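Local coordinates for 1,4-beta-N-Acetylmuramidase M1 (Streptomyces coelicolor, PDB 1JFX), which hydrolyses the beta-1,4 linkages between N-acetylmuramic acid and N-acetyl-D-glucosamine in peptidoglycan, including O-acetylated material, and so degrades bacterial cell walls, at residues S3-I8 against N200-S205; S21-G26 against A55-G60. All coordinates share one frame; numbering follows the deposited sequence.

Interaction 1 of 2, residues S3-I8 against N200-S205; sequences SGVQGI and NKFNGS
The carbonyl of Ser3 is gripped from both faces of its plane: Lys201 NZ comes from one side, 2.8 Å from Ser3 O, and the Gln6 amide from the other, with NE2 2.9 Å from Ser3 O and the oxygen close to the amide plane. Lys201 runs out nearly straight and turns only at its last torsion (chi4 65°), which lets NZ also hydrogen-bond Ser3 OG at 3.2 Å, itself bonded to Asp1, while its CB and CG pass 3.7 Å from Gln6 NE2. The Gln6 amide is fixed further by Tyr184 and Asp1. Beside the Phe202 ring, Val5 CG1 approaches obliquely and packs 3.8 Å from Phe202 CB; Val5 CG2 lies against Gly204 O. A water links Val5 N to Gly204 O. Antiparallel pairing holds the backbones: Phe202 N donates to Val5 O, and Gly7 and Asn200 form a hydrogen-bonded pair. Asn200 ND2 lies over the Ile8 backbone, 3.4 Å from Ile8 C, and bonds to Asp9, a predicted active-site residue. Strand 196-202 thus joins strand 6-10 antiparallel within the family 25 beta-alpha-barrel; strand 29-36 flanks the latter, strand 181-185 the former, and helix 206-214 packs on Val5 and Phe202.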
ATOM      1  N   SER A   3       6.109   8.080 -16.417  1.00  6.64           N
ATOM      2  CA  SER A   3       7.060   9.176 -16.182  1.00  5.58           C
ATOM      3  C   SER A   3       7.421   9.430 -14.716  1.00  6.41           C
ATOM      4  O   SER A   3       6.727   8.987 -13.808  1.00  6.95           O
ATOM      5  CB  SER A   3       6.513  10.473 -16.799  1.00  7.53           C
ATOM      6  OG  SER A   3       5.495  11.048 -15.991  1.00  6.60           O
ATOM      7  N   GLY A   4       8.515  10.155 -14.504  1.00  7.05           N
ATOM      8  CA  GLY A   4       8.932  10.492 -13.158  1.00  7.70           C
ATOM      9  C   GLY A   4       9.304   9.290 -12.306  1.00  7.23           C
ATOM     10  O   GLY A   4       9.757   8.256 -12.821  1.00  6.98           O
ATOM     11  N   VAL A   5       9.118   9.438 -10.996  1.00  7.45           N
ATOM     12  CA  VAL A   5       9.449   8.393 -10.033  1.00  6.40           C
ATOM     13  C   VAL A   5       8.469   7.217 -10.184  1.00  7.58           C
ATOM     14  O   VAL A   5       7.251   7.380 -10.092  1.00  7.88           O
ATOM     15  CB  VAL A   5       9.428   8.969  -8.595  1.00  5.26           C
ATOM     16  CG1 VAL A   5       9.674   7.851  -7.577  1.00  8.07           C
ATOM     17  CG2 VAL A   5      10.522  10.059  -8.455  1.00  6.99           C
ATOM     18  N   GLN A   6       9.027   6.030 -10.403  1.00  6.23           N
ATOM     19  CA  GLN A   6       8.242   4.820 -10.666  1.00  6.45           C
ATOM     20  C   GLN A   6       8.521   3.683  -9.700  1.00  6.73           C
ATOM     21  O   GLN A   6       9.598   3.606  -9.116  1.00  5.93           O
ATOM     22  CB  GLN A   6       8.562   4.334 -12.086  1.00  5.50           C
ATOM     23  CG  GLN A   6       8.075   5.256 -13.189  1.00  4.93           C
ATOM     24  CD  GLN A   6       6.587   5.125 -13.405  1.00  8.28           C
ATOM     25  OE1 GLN A   6       6.060   4.008 -13.540  1.00  7.64           O
ATOM     26  NE2 GLN A   6       5.887   6.266 -13.446  1.00  6.38           N
ATOM     27  N   GLY A   7       7.548   2.788  -9.552  1.00  6.19           N
ATOM     28  CA  GLY A   7       7.743   1.652  -8.664  1.00  7.52           C
ATOM     29  C   GLY A   7       6.823   0.507  -9.021  1.00  7.53           C
ATOM     30  O   GLY A   7       6.091   0.570 -10.016  1.00  6.93           O
ATOM     31  N   ILE A   8       6.865  -0.544  -8.216  1.00  6.82           N
ATOM     32  CA  ILE A   8       5.990  -1.695  -8.427  1.00  6.40           C
ATOM     33  C   ILE A   8       5.468  -2.160  -7.087  1.00  6.95           C
ATOM     34  O   ILE A   8       5.868  -1.647  -6.045  1.00  7.42           O
ATOM     35  CB  ILE A   8       6.741  -2.896  -9.074  1.00  6.71           C
ATOM     36  CG1 ILE A   8       7.898  -3.354  -8.172  1.00  7.33           C
ATOM     37  CG2 ILE A   8       7.260  -2.516 -10.470  1.00  9.78           C
ATOM     38  CD1 ILE A   8       8.585  -4.642  -8.665  1.00 10.08           C
ATOM     39  N   ASN A 200       3.352   1.344 -10.452  1.00  5.29           N
ATOM     40  CA  ASN A 200       2.919   2.529  -9.715  1.00  6.46           C
ATOM     41  C   ASN A 200       3.750   3.746 -10.033  1.00  7.36           C
ATOM     42  O   ASN A 200       4.937   3.640 -10.380  1.00  6.58           O
ATOM     43  CB  ASN A 200       3.064   2.271  -8.222  1.00  6.52           C
ATOM     44  CG  ASN A 200       2.249   1.101  -7.774  1.00  7.75           C
ATOM     45  OD1 ASN A 200       1.027   1.181  -7.722  1.00  6.65           O
ATOM     46  ND2 ASN A 200       2.913  -0.013  -7.479  1.00  9.65           N
ATOM     47  N   LYS A 201       3.113   4.906  -9.893  1.00  6.51           N
ATOM     48  CA  LYS A 201       3.783   6.187 -10.067  1.00  6.54           C
ATOM     49  C   LYS A 201       3.698   6.889  -8.698  1.00  7.08           C
ATOM     50  O   LYS A 201       2.723   6.706  -7.956  1.00  7.80           O
ATOM     51  CB  LYS A 201       3.047   7.025 -11.121  1.00  7.37           C
ATOM     52  CG  LYS A 201       3.659   8.393 -11.364  1.00  8.15           C
ATOM     53  CD  LYS A 201       2.976   9.065 -12.548  1.00  7.82           C
ATOM     54  CE  LYS A 201       3.312  10.547 -12.644  1.00 10.55           C
ATOM     55  NZ  LYS A 201       4.758  10.813 -12.922  1.00 11.78           N
ATOM     56  N   PHE A 202       4.736   7.652  -8.349  1.00  6.02           N
ATOM     57  CA  PHE A 202       4.749   8.419  -7.099  1.00  7.76           C
ATOM     58  C   PHE A 202       4.534   9.879  -7.492  1.00  8.79           C
ATOM     59  O   PHE A 202       5.162  10.362  -8.436  1.00  9.79           O
ATOM     60  CB  PHE A 202       6.094   8.262  -6.377  1.00  6.99           C
ATOM     61  CG  PHE A 202       6.289   9.229  -5.236  1.00  8.85           C
ATOM     62  CD1 PHE A 202       5.609   9.058  -4.024  1.00  8.53           C
ATOM     63  CD2 PHE A 202       7.153  10.317  -5.375  1.00  6.26           C
ATOM     64  CE1 PHE A 202       5.789   9.961  -2.958  1.00  7.99           C
ATOM     65  CE2 PHE A 202       7.340  11.226  -4.316  1.00  7.94           C
ATOM     66  CZ  PHE A 202       6.655  11.044  -3.107  1.00  7.99           C
ATOM     67  N   ASN A 203       3.663  10.580  -6.770  1.00  8.58           N
ATOM     68  CA  ASN A 203       3.357  11.969  -7.107  1.00  9.21           C
ATOM     69  C   ASN A 203       4.356  12.924  -6.473  1.00  9.92           C
ATOM     70  O   ASN A 203       4.058  13.591  -5.481  1.00 12.00           O
ATOM     71  CB  ASN A 203       1.932  12.302  -6.650  1.00  7.27           C
ATOM     72  CG  ASN A 203       1.355  13.516  -7.364  1.00  9.98           C
ATOM     73  OD1 ASN A 203       2.019  14.134  -8.193  1.00 10.97           O
ATOM     74  ND2 ASN A 203       0.112  13.856  -7.045  1.00 11.67           N
ATOM     75  N   GLY A 204       5.546  12.995  -7.059  1.00  9.59           N
ATOM     76  CA  GLY A 204       6.565  13.874  -6.513  1.00  9.62           C
ATOM     77  C   GLY A 204       7.968  13.481  -6.925  1.00  9.55           C
ATOM     78  O   GLY A 204       8.182  12.492  -7.623  1.00  8.38           O
ATOM     79  N   SER A 205       8.928  14.281  -6.483  1.00  9.26           N
ATOM     80  CA  SER A 205      10.334  14.081  -6.796  1.00  9.07           C
ATOM     81  C   SER A 205      10.973  12.931  -6.035  1.00  8.83           C
ATOM     82  O   SER A 205      10.405  12.406  -5.083  1.00  9.07           O
ATOM     83  CB  SER A 205      11.113  15.341  -6.439  1.00  9.33           C
ATOM     84  OG  SER A 205      11.109  15.545  -5.029  1.00  9.85           O
TER
HETATM   85  O   HOH W   1       8.609  12.291 -10.300  1.00 13.84           O
HETATM   86  O   HOH W   2       6.359  10.278 -10.792  1.00 17.05           O

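Interaction 2 of 2, residues S21-G26 against A55-G60; sequences SVKSAG and AGIIRG
Lys23 lays its aliphatic chain across the turn at Ala55 and Gly56, and Ile57 reaches back along it from the other segment. The lysine leaves helix 19-24 with CG opposite the backbone N (chi1 179°), which sets CG 3.4 Å from Ala55 O. The bend at chi2 (77°) then carries CD and CE over the turn, with CE 3.6 Å from Gly56 O, and the chain bends again at chi4. These are carbon-to-oxygen contacts, and no hydrogen bond joins the two segments. The side chains of Lys23 and Ile57 run antiparallel, each pointing toward the other's backbone. The CG1 branch of Ile57 stands opposite the carbonyl carbon, and chi2 (-69°) swings CD1 toward the helix, 3.7 Å from Lys23 CD and 3.8 Å from Lys23 CA. The buried residues, Val22 and Ile57, meet through methyl groups, CG1 and CD1, more loosely at 4.3 Å, whereas Lys23 lies along the exposed border. Val22 also packs on Ile17 and Met27. Both segments carry a Schellman motif with a glycine at positive phi: Gly26 closes helix 19-24, and Gly56 follows helix 45-54 just before strand 58-64. The contact therefore joins two helix ends on the rim of the barrel, where the chain turns, in each segment, from a helix toward the next parallel strand, the repeating beta-alpha-beta connection of a TIM-barrel-like fold.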
ATOM      1  N   SER A  21      17.574  -6.549 -10.727  1.00  8.62           N
ATOM      2  CA  SER A  21      17.052  -6.260 -12.057  1.00  7.84           C
ATOM      3  C   SER A  21      15.930  -5.244 -12.009  1.00  8.20           C
ATOM      4  O   SER A  21      15.784  -4.433 -12.935  1.00  8.37           O
ATOM      5  CB  SER A  21      16.568  -7.539 -12.730  1.00  8.80           C
ATOM      6  OG  SER A  21      17.686  -8.358 -13.002  1.00 10.56           O
ATOM      7  N   VAL A  22      15.139  -5.282 -10.941  1.00  6.37           N
ATOM      8  CA  VAL A  22      14.033  -4.327 -10.789  1.00  6.99           C
ATOM      9  C   VAL A  22      14.636  -2.927 -10.655  1.00  7.85           C
ATOM     10  O   VAL A  22      14.155  -1.959 -11.250  1.00  7.38           O
ATOM     11  CB  VAL A  22      13.179  -4.659  -9.535  1.00  8.04           C
ATOM     12  CG1 VAL A  22      12.181  -3.530  -9.254  1.00  6.46           C
ATOM     13  CG2 VAL A  22      12.435  -5.968  -9.755  1.00  7.97           C
ATOM     14  N   LYS A  23      15.700  -2.826  -9.864  1.00  6.68           N
ATOM     15  CA  LYS A  23      16.380  -1.555  -9.669  1.00  7.62           C
ATOM     16  C   LYS A  23      17.028  -1.073 -10.970  1.00  7.94           C
ATOM     17  O   LYS A  23      16.898   0.094 -11.332  1.00  9.09           O
ATOM     18  CB  LYS A  23      17.466  -1.682  -8.600  1.00  7.91           C
ATOM     19  CG  LYS A  23      18.264  -0.399  -8.337  1.00  9.34           C
ATOM     20  CD  LYS A  23      17.458   0.587  -7.480  1.00 10.25           C
ATOM     21  CE  LYS A  23      18.294   1.798  -7.057  1.00 16.12           C
ATOM     22  NZ  LYS A  23      18.733   2.602  -8.225  1.00 20.16           N
ATOM     23  N   SER A  24      17.722  -1.962 -11.681  1.00  8.49           N
ATOM     24  CA  SER A  24      18.381  -1.507 -12.911  1.00  9.90           C
ATOM     25  C   SER A  24      17.378  -1.150 -14.011  1.00 10.69           C
ATOM     26  O   SER A  24      17.712  -0.414 -14.944  1.00 11.50           O
ATOM     27  CB  SER A  24      19.394  -2.541 -13.414  1.00  9.72           C
ATOM     28  OG  SER A  24      18.767  -3.719 -13.852  1.00 10.72           O
ATOM     29  N   ALA A  25      16.158  -1.662 -13.886  1.00 10.10           N
ATOM     30  CA  ALA A  25      15.086  -1.355 -14.829  1.00  9.31           C
ATOM     31  C   ALA A  25      14.632   0.098 -14.641  1.00  9.72           C
ATOM     32  O   ALA A  25      13.880   0.623 -15.464  1.00 11.79           O
ATOM     33  CB  ALA A  25      13.894  -2.296 -14.614  1.00  7.90           C
ATOM     34  N   GLY A  26      15.067   0.721 -13.546  1.00  8.92           N
ATOM     35  CA  GLY A  26      14.718   2.102 -13.273  1.00  8.75           C
ATOM     36  C   GLY A  26      13.699   2.334 -12.169  1.00  9.24           C
ATOM     37  O   GLY A  26      13.278   3.466 -11.942  1.00 11.01           O
ATOM     38  N   ALA A  55      18.966  -4.307  -2.806  1.00  7.23           N
ATOM     39  CA  ALA A  55      19.122  -3.799  -4.168  1.00  7.70           C
ATOM     40  C   ALA A  55      19.035  -2.280  -4.237  1.00  8.56           C
ATOM     41  O   ALA A  55      19.248  -1.698  -5.300  1.00  9.14           O
ATOM     42  CB  ALA A  55      18.062  -4.408  -5.070  1.00  8.49           C
ATOM     43  N   GLY A  56      18.698  -1.648  -3.117  1.00  8.45           N
ATOM     44  CA  GLY A  56      18.606  -0.201  -3.085  1.00  9.35           C
ATOM     45  C   GLY A  56      17.236   0.366  -3.407  1.00  9.93           C
ATOM     46  O   GLY A  56      17.105   1.562  -3.672  1.00 10.06           O
ATOM     47  N   ILE A  57      16.221  -0.491  -3.381  1.00  9.54           N
ATOM     48  CA  ILE A  57      14.846  -0.072  -3.645  1.00  8.66           C
ATOM     49  C   ILE A  57      14.254   0.463  -2.332  1.00  8.35           C
ATOM     50  O   ILE A  57      14.433  -0.144  -1.271  1.00  9.04           O
ATOM     51  CB  ILE A  57      13.991  -1.285  -4.136  1.00  9.91           C
ATOM     52  CG1 ILE A  57      14.460  -1.758  -5.521  1.00  9.94           C
ATOM     53  CG2 ILE A  57      12.514  -0.910  -4.176  1.00  9.25           C
ATOM     54  CD1 ILE A  57      14.159  -0.767  -6.657  1.00 12.25           C
ATOM     55  N   ILE A  58      13.589   1.617  -2.388  1.00  6.81           N
ATOM     56  CA  ILE A  58      12.924   2.182  -1.206  1.00  7.36           C
ATOM     57  C   ILE A  58      11.647   1.344  -1.155  1.00  7.67           C
ATOM     58  O   ILE A  58      10.818   1.405  -2.054  1.00  7.84           O
ATOM     59  CB  ILE A  58      12.625   3.685  -1.412  1.00  7.27           C
ATOM     60  CG1 ILE A  58      13.950   4.454  -1.503  1.00  7.08           C
ATOM     61  CG2 ILE A  58      11.789   4.224  -0.266  1.00  9.39           C
ATOM     62  CD1 ILE A  58      13.791   5.906  -1.909  1.00  7.70           C
ATOM     63  N   ARG A  59      11.496   0.546  -0.106  1.00  6.56           N
ATOM     64  CA  ARG A  59      10.380  -0.381  -0.046  1.00  6.90           C
ATOM     65  C   ARG A  59       9.587  -0.403   1.234  1.00  6.59           C
ATOM     66  O   ARG A  59      10.111  -0.081   2.298  1.00  6.54           O
ATOM     67  CB  ARG A  59      10.917  -1.783  -0.320  1.00  8.14           C
ATOM     68  CG  ARG A  59      12.055  -2.214   0.630  1.00  8.64           C
ATOM     69  CD  ARG A  59      11.497  -2.996   1.797  1.00  6.92           C
ATOM     70  NE  ARG A  59      12.545  -3.497   2.694  1.00  9.68           N
ATOM     71  CZ  ARG A  59      13.082  -2.791   3.684  1.00  9.65           C
ATOM     72  NH1 ARG A  59      12.684  -1.543   3.898  1.00  9.37           N
ATOM     73  NH2 ARG A  59      13.959  -3.355   4.513  1.00  8.64           N
ATOM     74  N   GLY A  60       8.323  -0.802   1.111  1.00  6.57           N
ATOM     75  CA  GLY A  60       7.440  -0.889   2.265  1.00  7.16           C
ATOM     76  C   GLY A  60       6.586  -2.142   2.162  1.00  6.99           C
ATOM     77  O   GLY A  60       6.652  -2.867   1.165  1.00  7.43           O
TER

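How the interactions relate
The two contacts meet where Ile8 CD1 packs 3.8 Å from Val22 CG1, and strand 6-10 leads along the chain to helix 19-24. All of interaction 2 falls, in sequence, between the two segments of interaction 1, and both involve segments running into the one barrel sheet. Each is partly buried. Interaction 1 is the larger and the more polar: it pairs two barrel strands through backbone bonds and side-chain bonds from Lys201, with its buried end near the predicted active site and its exposed end at Ser3 and Gly4. Interaction 2 packs a helix against a turn that leads into a strand, using aliphatic contacts from buried Val22 and Ile57 out to exposed Lys23.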